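PDB 5JHH: Rho guanine nucleotide exchange factor 11 from Homo sapiens, which probably activates Rho-family GTPases, RhoA above all, by promoting exchange of GDP for GTP through its tandem DH and PH domains. Local coordinates for residues A[225-230]-A[287-292]; A[274-279]-A[360-365]; A[115-120]-A[206-211]; A[39-44]-A[163-168]; A[95-100]-A[188-193]. One frame throughout, in Å; residues are numbered along the deposited sequence. Where two conformers were deposited one is given.

Contact 1 of 5, residues A[225-230]-A[287-292]; sequences QKRLDA and QDEKLL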
# COMPACT_ATOMS: atom_id res chain seq x y z
N GLN A 225 18.15 2.00 18.16
CA GLN A 225 18.89 1.64 19.35
C GLN A 225 20.33 2.17 19.31
O GLN A 225 20.76 2.85 20.23
CB GLN A 225 18.90 0.13 19.54
CG GLN A 225 19.39 -0.32 20.91
CD GLN A 225 18.59 0.34 22.02
OE1 GLN A 225 17.38 0.52 21.92
NE2 GLN A 225 19.27 0.71 23.09
N LYS A 226 21.06 1.88 18.24
CA LYS A 226 22.37 2.49 17.97
C LYS A 226 22.42 3.99 18.20
O LYS A 226 23.39 4.50 18.73
CB LYS A 226 22.80 2.21 16.52
CG LYS A 226 23.43 0.83 16.33
CD LYS A 226 23.60 0.44 14.87
CE LYS A 226 23.68 -1.08 14.74
NZ LYS A 226 24.46 -1.54 13.54
N ARG A 227 21.38 4.69 17.78
CA ARG A 227 21.33 6.13 17.85
C ARG A 227 20.75 6.63 19.14
O ARG A 227 20.65 7.85 19.36
CB ARG A 227 20.45 6.65 16.75
CG ARG A 227 20.98 6.34 15.37
CD ARG A 227 19.87 6.47 14.35
NE ARG A 227 19.15 7.72 14.52
CZ ARG A 227 18.06 8.03 13.84
NH1 ARG A 227 17.52 7.15 12.98
NH2 ARG A 227 17.46 9.19 14.03
N LEU A 228 20.29 5.70 19.95
CA LEU A 228 19.74 6.04 21.24
C LEU A 228 20.86 6.47 22.15
O LEU A 228 21.86 5.76 22.29
CB LEU A 228 19.08 4.84 21.87
CG LEU A 228 18.27 5.07 23.16
CD1 LEU A 228 17.06 5.97 22.96
CD2 LEU A 228 17.84 3.73 23.73
N ASP A 229 20.64 7.61 22.78
CA ASP A 229 21.46 8.08 23.87
C ASP A 229 20.52 8.28 25.06
O ASP A 229 19.74 9.23 25.07
CB ASP A 229 22.09 9.42 23.46
CG ASP A 229 22.83 10.12 24.60
OD1 ASP A 229 22.59 9.82 25.79
OD2 ASP A 229 23.63 11.01 24.28
N ALA A 230 20.57 7.36 26.02
CA ALA A 230 19.83 7.47 27.28
C ALA A 230 20.81 7.83 28.41
O ALA A 230 20.77 7.25 29.50
CB ALA A 230 19.13 6.17 27.61
N GLN A 287 18.48 15.13 17.57
CA GLN A 287 19.64 15.93 17.90
C GLN A 287 20.74 15.44 17.00
O GLN A 287 21.43 14.47 17.34
CB GLN A 287 20.00 15.73 19.37
CG GLN A 287 21.47 15.83 19.74
CD GLN A 287 21.88 17.23 20.12
OE1 GLN A 287 22.44 17.95 19.29
NE2 GLN A 287 21.60 17.62 21.36
N ASP A 288 20.84 16.08 15.84
CA ASP A 288 21.58 15.53 14.71
C ASP A 288 20.99 14.17 14.37
O ASP A 288 19.82 14.08 13.99
CB ASP A 288 23.10 15.43 14.99
CG ASP A 288 23.84 16.75 14.77
OD1 ASP A 288 23.18 17.76 14.43
OD2 ASP A 288 25.07 16.77 14.92
N GLU A 289 21.79 13.13 14.54
CA GLU A 289 21.38 11.82 14.15
C GLU A 289 21.18 11.01 15.40
O GLU A 289 21.06 9.80 15.35
CB GLU A 289 22.45 11.17 13.25
CG GLU A 289 21.85 10.28 12.15
CD GLU A 289 21.03 11.05 11.12
OE1 GLU A 289 21.62 11.92 10.42
OE2 GLU A 289 19.80 10.79 10.98
N LYS A 290 21.14 11.67 16.54
CA LYS A 290 21.01 10.95 17.79
C LYS A 290 19.60 11.14 18.32
O LYS A 290 18.90 12.08 17.94
CB LYS A 290 22.10 11.35 18.78
CG LYS A 290 23.52 11.01 18.27
CD LYS A 290 24.32 10.11 19.23
CE LYS A 290 24.27 8.62 18.87
NZ LYS A 290 24.18 7.73 20.08
N LEU A 291 19.16 10.16 19.11
CA LEU A 291 17.82 10.16 19.69
C LEU A 291 18.01 10.21 21.19
O LEU A 291 18.46 9.24 21.81
CB LEU A 291 17.02 8.89 19.33
CG LEU A 291 16.76 8.67 17.83
CD1 LEU A 291 16.22 7.28 17.55
CD2 LEU A 291 15.86 9.75 17.26
N LEU A 292 17.69 11.37 21.74
CA LEU A 292 18.01 11.67 23.11
C LEU A 292 16.86 11.36 24.00
O LEU A 292 15.78 11.97 23.89
CB LEU A 292 18.31 13.15 23.26
CG LEU A 292 19.57 13.67 22.58
CD1 LEU A 292 19.81 15.07 23.13
CD2 LEU A 292 20.77 12.75 22.82
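Arg227, where the long helix 189-227 gives way to strand 228-229, grips segment 287-292 with both its backbone and its side chain. Arg227 NE donates to Glu289 O at 2.9 Å, a bent bond that arrives from above the carbonyl plane. The chain turns at chi3 (49°), and this kink brings NE over that carbonyl. The guanidinium then lies between two side chains. Glu289 OE2 stands over one face, toward the rim and 4.2 Å from Arg227 NH2, so charge alone can act there. The CD1 methyl of Leu291 sits over the opposite face, also toward the rim. Replacing Arg227 by alanine would probably leave Glu289 O without this donor and uncover the flank of Leu291.

The backbone beyond forms a short parallel pairing. Leu291 N donates to Arg227 O at 2.8 Å. Asp229 N donates to Leu291 O at 2.9 Å, almost straight at 176°. Leu291 is buried and also packs on Leu284 of strand 280-287. On the other face of the sheet, Asp229 and Leu292 lie side by side, with Asp229 CB 3.6 Å from Leu292 CD2. Asp229 OD1 accepts from Thr231 N. This is the DH-PH linkage, in which the last DH helix leads into a short strand that joins the edge of the PH sheet.

Contact 2 of 5, residues A[274-279]-A[360-365]; sequences VLLLED and ELLEEA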
# COMPACT_ATOMS: atom_id res chain seq x y z
N VAL A 274 8.23 10.44 18.61
CA VAL A 274 7.74 9.56 19.66
C VAL A 274 7.39 8.16 19.20
O VAL A 274 6.78 7.96 18.16
CB VAL A 274 6.68 10.25 20.57
CG1 VAL A 274 6.34 11.66 20.10
CG2 VAL A 274 5.45 9.41 20.76
N LEU A 275 7.80 7.18 20.01
CA LEU A 275 7.54 5.79 19.74
C LEU A 275 6.45 5.30 20.62
O LEU A 275 6.55 5.43 21.81
CB LEU A 275 8.74 4.93 20.03
CG LEU A 275 10.06 5.38 19.44
CD1 LEU A 275 11.09 4.30 19.69
CD2 LEU A 275 9.93 5.72 17.95
N LEU A 276 5.42 4.69 20.04
CA LEU A 276 4.44 3.98 20.81
C LEU A 276 4.77 2.49 20.75
O LEU A 276 4.55 1.84 19.76
CB LEU A 276 3.04 4.25 20.27
CG LEU A 276 1.98 3.35 20.88
CD1 LEU A 276 2.06 3.34 22.41
CD2 LEU A 276 0.60 3.77 20.42
N LEU A 277 5.32 1.98 21.85
CA LEU A 277 5.60 0.56 21.98
C LEU A 277 4.42 -0.16 22.66
O LEU A 277 3.38 0.44 22.92
CB LEU A 277 6.86 0.36 22.76
CG LEU A 277 7.99 1.30 22.34
CD1 LEU A 277 9.27 0.90 23.05
CD2 LEU A 277 8.21 1.32 20.84
N GLU A 278 4.58 -1.43 22.92
CA GLU A 278 3.50 -2.20 23.48
C GLU A 278 3.17 -1.76 24.91
O GLU A 278 2.00 -1.69 25.33
CB GLU A 278 3.89 -3.65 23.51
CG GLU A 278 3.63 -4.34 22.21
CD GLU A 278 3.84 -5.84 22.34
OE1 GLU A 278 4.79 -6.24 23.09
OE2 GLU A 278 3.05 -6.59 21.70
N ASP A 279 4.22 -1.45 25.65
CA ASP A 279 4.08 -1.23 27.08
C ASP A 279 4.42 0.20 27.48
O ASP A 279 4.04 0.64 28.56
CB ASP A 279 4.97 -2.24 27.81
CG ASP A 279 6.42 -2.22 27.30
OD1 ASP A 279 6.76 -1.54 26.30
OD2 ASP A 279 7.26 -2.89 27.91
N GLU A 360 -6.54 6.80 18.63
CA GLU A 360 -7.11 5.49 18.45
C GLU A 360 -6.08 4.47 18.91
O GLU A 360 -6.38 3.58 19.68
CB GLU A 360 -7.45 5.29 16.99
CG GLU A 360 -8.43 4.18 16.69
CD GLU A 360 -8.81 4.16 15.20
OE1 GLU A 360 -10.01 4.36 14.90
OE2 GLU A 360 -7.91 3.99 14.33
N LEU A 361 -4.82 4.65 18.51
CA LEU A 361 -3.85 3.65 18.80
C LEU A 361 -3.42 3.72 20.25
O LEU A 361 -3.20 2.70 20.86
CB LEU A 361 -2.65 3.75 17.86
CG LEU A 361 -2.97 3.48 16.38
CD1 LEU A 361 -1.86 4.04 15.51
CD2 LEU A 361 -3.14 1.98 16.13
N LEU A 362 -3.34 4.92 20.79
CA LEU A 362 -2.99 5.08 22.19
C LEU A 362 -4.03 4.44 23.08
O LEU A 362 -3.69 3.71 23.98
CB LEU A 362 -2.84 6.54 22.57
CG LEU A 362 -1.46 7.11 22.29
CD1 LEU A 362 -1.49 8.63 22.28
CD2 LEU A 362 -0.46 6.60 23.30
N GLU A 363 -5.29 4.71 22.83
CA GLU A 363 -6.32 4.12 23.66
C GLU A 363 -6.26 2.58 23.58
O GLU A 363 -6.33 1.90 24.61
CB GLU A 363 -7.70 4.65 23.25
CG GLU A 363 -7.94 6.13 23.61
CD GLU A 363 -9.24 6.69 23.02
OE1 GLU A 363 -9.65 6.25 21.92
OE2 GLU A 363 -9.86 7.58 23.66
N GLU A 364 -6.13 2.03 22.38
CA GLU A 364 -6.09 0.58 22.20
C GLU A 364 -4.93 0.01 23.01
O GLU A 364 -5.09 -0.92 23.81
CB GLU A 364 -6.02 0.23 20.69
CG GLU A 364 -5.91 -1.26 20.32
CD GLU A 364 -7.11 -2.14 20.76
OE1 GLU A 364 -8.11 -1.64 21.34
OE2 GLU A 364 -7.03 -3.38 20.54
N ALA A 365 -3.78 0.63 22.91
CA ALA A 365 -2.59 0.07 23.55
C ALA A 365 -2.75 0.11 25.06
O ALA A 365 -2.29 -0.79 25.75
CB ALA A 365 -1.38 0.85 23.16
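The C-terminal helix that closes one end of the PH-domain beta barrel meets strand 269-277 here. The short axes of strand 274-277 and helix 360-365 pass 9.9 Å apart at 38°. Leu276 carries the contact. Its CG is anti to the backbone N (chi1 170°), which carries CG, and with it the two methyls, toward the helix. Leu276 CD2 lies against the turn at Leu361 and Leu362, 4.1 Å from Leu361 CB. The same methyl meets Leu362 CD2 at 4.2 Å. The other branch reaches one turn further on, with Leu276 CD1 4.3 Å from Ala365 CB. One leucine thus spans three helix residues. Around it, Leu316 touches both Leu276 and Ala365, Ile255 packs on Ala365, and Ile321 touches Leu362. The touching groups are almost all aliphatic, and the distances are ordinary van der Waals ones. Cohesion between strand and helix at this point therefore rests on burial of hydrocarbon, with shape rather than polar pairing setting the fit.

Contact 3 of 5, residues A[115-120]-A[206-211]; sequences QVAAQF and KYVNEA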
# COMPACT_ATOMS: atom_id res chain seq x y z
N GLN A 115 3.53 -18.60 3.90
CA GLN A 115 4.86 -18.66 4.45
C GLN A 115 5.80 -18.21 3.37
O GLN A 115 6.71 -17.47 3.62
CB GLN A 115 5.34 -20.08 4.77
CG GLN A 115 4.67 -20.84 5.85
CD GLN A 115 5.25 -22.27 5.95
OE1 GLN A 115 4.94 -23.16 5.14
NE2 GLN A 115 6.11 -22.46 6.90
N VAL A 116 5.68 -18.82 2.21
CA VAL A 116 6.59 -18.56 1.11
C VAL A 116 6.46 -17.11 0.67
O VAL A 116 7.44 -16.43 0.58
CB VAL A 116 6.33 -19.53 -0.03
CG1 VAL A 116 7.20 -19.20 -1.21
CG2 VAL A 116 6.66 -20.96 0.45
N ALA A 117 5.25 -16.60 0.51
CA ALA A 117 5.11 -15.20 0.10
C ALA A 117 5.65 -14.26 1.15
O ALA A 117 6.26 -13.24 0.83
CB ALA A 117 3.67 -14.86 -0.21
N ALA A 118 5.48 -14.61 2.41
CA ALA A 118 5.93 -13.71 3.47
C ALA A 118 7.44 -13.67 3.54
O ALA A 118 8.02 -12.61 3.66
CB ALA A 118 5.35 -14.12 4.83
N GLN A 119 8.08 -14.82 3.48
CA GLN A 119 9.52 -14.89 3.46
C GLN A 119 10.06 -14.10 2.25
O GLN A 119 10.96 -13.30 2.40
CB GLN A 119 10.02 -16.35 3.47
CG GLN A 119 11.50 -16.46 3.81
CD GLN A 119 12.18 -17.79 3.43
OE1 GLN A 119 13.41 -17.85 3.40
NE2 GLN A 119 11.39 -18.85 3.16
N PHE A 120 9.47 -14.26 1.07
CA PHE A 120 9.93 -13.48 -0.07
C PHE A 120 9.80 -11.96 0.10
O PHE A 120 10.67 -11.24 -0.33
CB PHE A 120 9.23 -13.93 -1.34
CG PHE A 120 9.77 -13.30 -2.61
CD1 PHE A 120 10.88 -13.81 -3.23
CD2 PHE A 120 9.11 -12.24 -3.21
CE1 PHE A 120 11.34 -13.26 -4.40
CE2 PHE A 120 9.57 -11.69 -4.38
CZ PHE A 120 10.68 -12.20 -4.98
N LYS A 206 -3.30 -10.55 5.38
CA LYS A 206 -3.05 -10.05 6.72
C LYS A 206 -1.78 -10.63 7.29
O LYS A 206 -1.03 -9.92 7.98
CB LYS A 206 -4.23 -10.35 7.65
CG LYS A 206 -5.44 -9.45 7.41
CD LYS A 206 -6.57 -9.86 8.36
CE LYS A 206 -7.95 -9.87 7.69
NZ LYS A 206 -8.99 -10.54 8.52
N TYR A 207 -1.53 -11.89 6.97
CA TYR A 207 -0.33 -12.56 7.42
C TYR A 207 0.91 -11.94 6.78
O TYR A 207 1.89 -11.67 7.45
CB TYR A 207 -0.43 -14.05 7.07
CG TYR A 207 0.74 -14.92 7.47
CD1 TYR A 207 1.91 -14.89 6.75
CD2 TYR A 207 0.66 -15.82 8.54
CE1 TYR A 207 2.99 -15.68 7.11
CE2 TYR A 207 1.74 -16.64 8.89
CZ TYR A 207 2.89 -16.54 8.17
OH TYR A 207 4.01 -17.27 8.44
N VAL A 208 0.88 -11.70 5.46
CA VAL A 208 2.02 -11.06 4.79
C VAL A 208 2.16 -9.61 5.28
O VAL A 208 3.24 -9.15 5.54
CB VAL A 208 1.90 -11.08 3.27
CG1 VAL A 208 3.08 -10.33 2.61
CG2 VAL A 208 1.85 -12.52 2.81
N ASN A 209 1.05 -8.93 5.46
CA ASN A 209 1.08 -7.59 6.03
C ASN A 209 1.83 -7.59 7.36
O ASN A 209 2.72 -6.79 7.60
CB ASN A 209 -0.35 -7.03 6.21
CG ASN A 209 -0.37 -5.56 6.63
OD1 ASN A 209 -0.30 -4.65 5.82
ND2 ASN A 209 -0.39 -5.34 7.92
N GLU A 210 1.47 -8.51 8.21
CA GLU A 210 2.10 -8.60 9.51
C GLU A 210 3.59 -8.97 9.39
O GLU A 210 4.41 -8.40 10.10
CB GLU A 210 1.30 -9.58 10.39
CG GLU A 210 1.74 -9.66 11.84
CD GLU A 210 1.45 -8.42 12.63
OE1 GLU A 210 0.52 -7.67 12.28
OE2 GLU A 210 2.14 -8.22 13.65
N ALA A 211 3.98 -9.85 8.48
CA ALA A 211 5.40 -10.17 8.39
C ALA A 211 6.23 -8.97 7.97
O ALA A 211 7.36 -8.78 8.46
CB ALA A 211 5.65 -11.30 7.42
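Ala118 meets three residues of segment 206-211, on helix 189-227, through its single methyl. The closest is Tyr207, whose CE1 lies 3.6 Å from Ala118 CB. The methyl sits at the ring edge, in the ring plane, so neither ring face is used for this touch. Ala118 CB also meets Ala211 CB at 3.8 Å, one helical turn further on. Val208 CG2 comes in at 4.3 Å from Ala118 CB and touches Ala117 CB as well, at 4.2 Å.

The Tyr207 side chain leaves its helix with CG anti to the backbone N (chi1 -180°). This carries the ring across to the neighbouring helix, where the hydroxyl ends near the backbone of Gln115. With only methyls on Ala117, Ala118 and Ala211, the helices can come near; Ala118 CA and Val208 CA are 4.9 Å apart. The short axes pass at 9.0 Å and cross at -28°.

Further out, Leu170 of helix 165-182 packs on both Ala117 and Val208, so a third helix closes one flank. Helix 107-121 is also held to its surroundings by Phe120, which packs on Leu70 and Leu73. Val208 touches an apolar side chain of another protein chain in the assembly. The contact joins two helices of the DH helical bundle. Its chemistry is apolar: alanine methyls permit a close approach, and the tyrosine ring edge abuts the Ala118 methyl.

Contact 4 of 5, residues A[39-44]-A[163-168]; sequences RTLRVL and IISEMQ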
# COMPACT_ATOMS: atom_id res chain seq x y z
N ARG A 39 5.12 -15.42 -15.54
CA ARG A 39 6.10 -14.92 -16.49
C ARG A 39 7.03 -13.94 -15.79
O ARG A 39 8.25 -14.04 -15.90
CB ARG A 39 5.43 -14.26 -17.68
CG ARG A 39 6.34 -14.07 -18.89
CD ARG A 39 5.97 -12.81 -19.68
NE ARG A 39 7.14 -12.20 -20.29
CZ ARG A 39 7.68 -11.05 -19.89
NH1 ARG A 39 8.74 -10.61 -20.51
NH2 ARG A 39 7.17 -10.34 -18.91
N THR A 40 6.44 -13.03 -15.02
CA THR A 40 7.22 -12.03 -14.34
C THR A 40 8.19 -12.65 -13.35
O THR A 40 9.31 -12.21 -13.21
CB THR A 40 6.32 -11.05 -13.62
OG1 THR A 40 5.47 -10.42 -14.57
CG2 THR A 40 7.09 -9.97 -12.92
N LEU A 41 7.76 -13.68 -12.64
CA LEU A 41 8.68 -14.31 -11.74
C LEU A 41 9.85 -14.95 -12.48
O LEU A 41 10.99 -14.99 -11.95
CB LEU A 41 8.02 -15.35 -10.87
CG LEU A 41 6.87 -14.86 -10.00
CD1 LEU A 41 6.28 -16.04 -9.24
CD2 LEU A 41 7.30 -13.78 -9.03
N ARG A 42 9.59 -15.48 -13.67
CA ARG A 42 10.67 -16.15 -14.42
C ARG A 42 11.60 -15.15 -15.04
O ARG A 42 12.78 -15.45 -15.22
CB ARG A 42 10.17 -17.09 -15.50
CG ARG A 42 9.55 -18.31 -14.88
CD ARG A 42 9.10 -19.30 -15.93
NE ARG A 42 8.91 -20.61 -15.32
CZ ARG A 42 7.81 -21.34 -15.45
NH1 ARG A 42 7.73 -22.50 -14.82
NH2 ARG A 42 6.81 -20.90 -16.21
N VAL A 43 11.10 -13.95 -15.27
CA VAL A 43 11.97 -12.85 -15.62
C VAL A 43 12.88 -12.51 -14.44
O VAL A 43 14.09 -12.34 -14.63
CB VAL A 43 11.20 -11.60 -16.00
CG1 VAL A 43 12.13 -10.42 -16.17
CG2 VAL A 43 10.44 -11.84 -17.29
N LEU A 44 12.33 -12.45 -13.22
CA LEU A 44 13.16 -12.16 -12.10
C LEU A 44 14.25 -13.22 -12.00
O LEU A 44 15.40 -12.93 -11.65
CB LEU A 44 12.37 -12.14 -10.79
CG LEU A 44 11.40 -10.98 -10.58
CD1 LEU A 44 10.58 -11.23 -9.33
CD2 LEU A 44 12.17 -9.67 -10.42
N ILE A 163 10.01 -6.79 -8.71
CA ILE A 163 10.16 -7.72 -7.59
C ILE A 163 8.99 -7.63 -6.58
O ILE A 163 8.74 -8.53 -5.79
CB ILE A 163 11.49 -7.47 -6.90
CG1 ILE A 163 11.95 -8.69 -6.15
CG2 ILE A 163 11.41 -6.30 -5.98
CD1 ILE A 163 13.28 -8.51 -5.45
N ILE A 164 8.28 -6.52 -6.64
CA ILE A 164 7.10 -6.30 -5.86
C ILE A 164 5.86 -7.00 -6.44
O ILE A 164 4.80 -7.00 -5.84
CB ILE A 164 6.84 -4.80 -5.71
CG1 ILE A 164 5.89 -4.56 -4.58
CG2 ILE A 164 6.27 -4.20 -6.99
CD1 ILE A 164 5.62 -3.13 -4.31
N SER A 165 6.01 -7.65 -7.58
CA SER A 165 4.87 -8.22 -8.25
C SER A 165 4.21 -9.29 -7.40
O SER A 165 3.02 -9.49 -7.52
CB SER A 165 5.28 -8.81 -9.60
OG SER A 165 6.20 -9.85 -9.28
N GLU A 166 4.93 -10.00 -6.55
CA GLU A 166 4.27 -11.00 -5.78
C GLU A 166 3.27 -10.38 -4.78
O GLU A 166 2.12 -10.80 -4.68
CB GLU A 166 5.26 -11.83 -5.00
CG GLU A 166 4.57 -12.97 -4.24
CD GLU A 166 4.11 -14.09 -5.14
OE1 GLU A 166 4.61 -14.14 -6.27
OE2 GLU A 166 3.28 -14.93 -4.70
N MET A 167 3.72 -9.41 -3.99
CA MET A 167 2.81 -8.74 -3.09
C MET A 167 1.64 -8.24 -3.87
O MET A 167 0.49 -8.46 -3.49
CB MET A 167 3.48 -7.59 -2.35
CG MET A 167 2.56 -6.84 -1.41
SD MET A 167 1.51 -5.58 -2.16
CE MET A 167 2.73 -4.36 -2.65
N GLN A 168 1.89 -7.59 -4.99
CA GLN A 168 0.77 -7.04 -5.79
C GLN A 168 -0.18 -8.12 -6.30
O GLN A 168 -1.37 -7.94 -6.32
CB GLN A 168 1.25 -6.21 -6.98
CG GLN A 168 2.09 -4.99 -6.59
CD GLN A 168 2.54 -4.21 -7.84
OE1 GLN A 168 2.40 -2.98 -7.91
NE2 GLN A 168 3.06 -4.94 -8.83
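Thr40 opens the contact by setting its methyl against Ser165, with Thr40 CG2 3.7 Å from Ser165 OG. That methyl is anti to the backbone N, which directs it to the other helix. The Thr40 hydroxyl turns back instead to a weak bond with Ser36 O of its own helix. Ser165 OG is engaged too, in a hydrogen bond with Leu162 O.

Leu41 comes next. Its CD2 lies 4.1 Å from Ser165 OG and 3.9 Å from Glu166 OE1. Leu41 CD1 is equally near that carboxylate oxygen, so both methyls border it. The Glu166 chain bends at chi2 (74°), which turns the carboxylate so that OE1 comes beside Leu41. Its other oxygen, OE2, is hydrogen-bonded to His77 NE2 of helix 70-89. His77 and Ile74 of that helix also touch Leu41.

At Leu44 the methyls rest on the backbone and CB of Ile163. Leu44 CD1 lies 3.9 Å from Ile163 CA, and Leu44 CD2 lies 4.2 Å from Ile163 CB. Leu159 and Leu162 of helix 159-162 pack on the same leucine. The long helix 18-54 is thereby fitted against the start of helix 165-182, within the helical core of the DH domain. Ser165 and the buried Glu166 have polar partners outside the two segments, which themselves meet by van der Waals packing.

Contact 5 of 5, residues A[95-100]-A[188-193]; sequences KEISDL and TSEHEK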
# COMPACT_ATOMS: atom_id res chain seq x y z
N LYS A 95 -16.45 -24.73 -15.65
CA LYS A 95 -17.59 -25.05 -14.82
C LYS A 95 -17.27 -24.67 -13.40
O LYS A 95 -16.95 -23.52 -13.18
CB LYS A 95 -18.00 -26.52 -14.99
CG LYS A 95 -18.57 -26.83 -16.37
CD LYS A 95 -19.79 -25.97 -16.70
CE LYS A 95 -20.59 -26.52 -17.89
NZ LYS A 95 -19.80 -26.53 -19.16
N GLU A 96 -17.33 -25.59 -12.44
CA GLU A 96 -16.99 -25.23 -11.06
C GLU A 96 -15.49 -24.94 -10.93
O GLU A 96 -14.64 -25.58 -11.55
CB GLU A 96 -17.39 -26.27 -10.01
CG GLU A 96 -18.07 -27.54 -10.49
CD GLU A 96 -19.52 -27.29 -10.85
OE1 GLU A 96 -19.86 -27.43 -12.04
OE2 GLU A 96 -20.29 -26.91 -9.95
N ILE A 97 -15.18 -23.99 -10.07
CA ILE A 97 -13.82 -23.55 -9.93
C ILE A 97 -13.41 -23.48 -8.48
O ILE A 97 -12.23 -23.30 -8.19
CB ILE A 97 -13.66 -22.20 -10.64
CG1 ILE A 97 -12.29 -22.14 -11.27
CG2 ILE A 97 -14.01 -21.02 -9.72
CD1 ILE A 97 -12.05 -20.85 -12.00
N SER A 98 -14.34 -23.73 -7.56
CA SER A 98 -14.06 -23.49 -6.17
C SER A 98 -12.98 -24.42 -5.63
O SER A 98 -12.18 -24.02 -4.80
CB SER A 98 -15.33 -23.60 -5.31
OG SER A 98 -15.92 -24.86 -5.46
N ASP A 99 -12.97 -25.67 -6.07
CA ASP A 99 -11.99 -26.61 -5.59
C ASP A 99 -10.55 -26.20 -6.03
O ASP A 99 -9.61 -26.40 -5.32
CB ASP A 99 -12.29 -27.99 -6.16
CG ASP A 99 -13.51 -28.69 -5.52
OD1 ASP A 99 -13.95 -28.34 -4.41
OD2 ASP A 99 -13.99 -29.65 -6.15
N LEU A 100 -10.39 -25.75 -7.26
CA LEU A 100 -9.14 -25.22 -7.70
C LEU A 100 -8.72 -24.02 -6.81
O LEU A 100 -7.58 -23.95 -6.36
CB LEU A 100 -9.24 -24.82 -9.16
CG LEU A 100 -8.01 -24.26 -9.84
CD1 LEU A 100 -6.80 -25.17 -9.75
CD2 LEU A 100 -8.36 -24.02 -11.29
N THR A 188 -25.55 -22.23 -4.14
CA THR A 188 -24.65 -23.28 -4.60
C THR A 188 -23.59 -23.55 -3.55
O THR A 188 -23.14 -22.63 -2.87
CB THR A 188 -23.94 -22.81 -5.89
OG1 THR A 188 -24.86 -22.08 -6.69
CG2 THR A 188 -23.51 -23.95 -6.68
N SER A 189 -23.17 -24.80 -3.42
CA SER A 189 -21.91 -25.11 -2.73
C SER A 189 -20.71 -24.34 -3.33
O SER A 189 -19.86 -23.81 -2.62
CB SER A 189 -21.62 -26.61 -2.80
OG SER A 189 -22.55 -27.33 -2.01
N GLU A 190 -20.67 -24.30 -4.66
CA GLU A 190 -19.72 -23.53 -5.40
C GLU A 190 -19.55 -22.14 -4.75
O GLU A 190 -18.42 -21.71 -4.48
CB GLU A 190 -20.17 -23.42 -6.86
CG GLU A 190 -19.30 -22.54 -7.77
CD GLU A 190 -17.89 -23.09 -8.07
OE1 GLU A 190 -17.38 -24.04 -7.40
OE2 GLU A 190 -17.28 -22.55 -9.02
N HIS A 191 -20.67 -21.50 -4.46
CA HIS A 191 -20.70 -20.10 -4.12
C HIS A 191 -20.10 -19.94 -2.73
O HIS A 191 -19.25 -19.06 -2.47
CB HIS A 191 -22.14 -19.57 -4.18
CG HIS A 191 -22.27 -18.12 -3.86
ND1 HIS A 191 -22.24 -17.64 -2.57
CD2 HIS A 191 -22.44 -17.05 -4.66
CE1 HIS A 191 -22.37 -16.32 -2.60
NE2 HIS A 191 -22.49 -15.94 -3.85
N GLU A 192 -20.55 -20.81 -1.84
CA GLU A 192 -20.09 -20.87 -0.45
C GLU A 192 -18.56 -21.10 -0.34
O GLU A 192 -17.89 -20.50 0.51
CB GLU A 192 -20.85 -22.01 0.23
CG GLU A 192 -20.81 -22.04 1.75
CD GLU A 192 -21.72 -23.16 2.35
OE1 GLU A 192 -21.72 -24.32 1.85
OE2 GLU A 192 -22.43 -22.88 3.33
N LYS A 193 -18.06 -22.00 -1.16
CA LYS A 193 -16.66 -22.43 -1.17
C LYS A 193 -15.72 -21.34 -1.76
O LYS A 193 -14.64 -21.12 -1.26
CB LYS A 193 -16.51 -23.75 -1.94
CG LYS A 193 -16.81 -25.01 -1.10
CD LYS A 193 -17.31 -26.15 -1.96
CE LYS A 193 -16.18 -26.96 -2.56
NZ LYS A 193 -16.55 -27.38 -3.93
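Glu190 receives the start of helix 98-105 with both carboxylate oxygens. Ile97 N donates to Glu190 OE2 at 2.8 Å, on the syn side. Glu190 OE1 takes two bonds from Ser98: its N at 3.1 Å and its OG at 2.6 Å, both from the same face of the carboxylate. With alanine at Glu190, the amides of Ile97 and Ser98 and the Ser98 hydroxyl would probably lose their shared acceptor. Ser98 OG in turn accepts from Lys193 NZ at 3.0 Å. The same ammonium forms a salt bridge with Asp99 OD1 at 2.8 Å, reaching it from above the carboxylate plane.

Outward, Ser98 CB packs on Lys193 CB at 3.6 Å. Ile97 turns to Ile27, Phe31, Leu87 and Leu194 in the helical core. The contact ties the beginnings of helices 98-105 and 189-227 together in the DH domain. A carboxylate facing amides at a helix N-terminus is likely to be stabilised in its charged form, and Lys193 extends that network to Asp99.

Overall arrangement
Contacts 3, 4 and 5 lie in the DH domain, contact 2 in the PH domain, and contact 1 where the two meet. Helix 189-227 runs through contacts 5, 3 and 1 in turn. Its two ends are far apart: the centres of contacts 1 and 5 are 56 Å from each other, on opposite sides of the chain's centre. Contacts 3 and 4 are neighbours, their centres 15 Å apart, and touch where Phe120 CE2 meets Ile163 O at 3.6 Å. Both include residues that touch another protein chain of the assembly, consistent with a bound GTPase partner. Contacts 1 and 2 share the PH sheet, with centres 21 Å apart and nearest atoms about 6 Å apart.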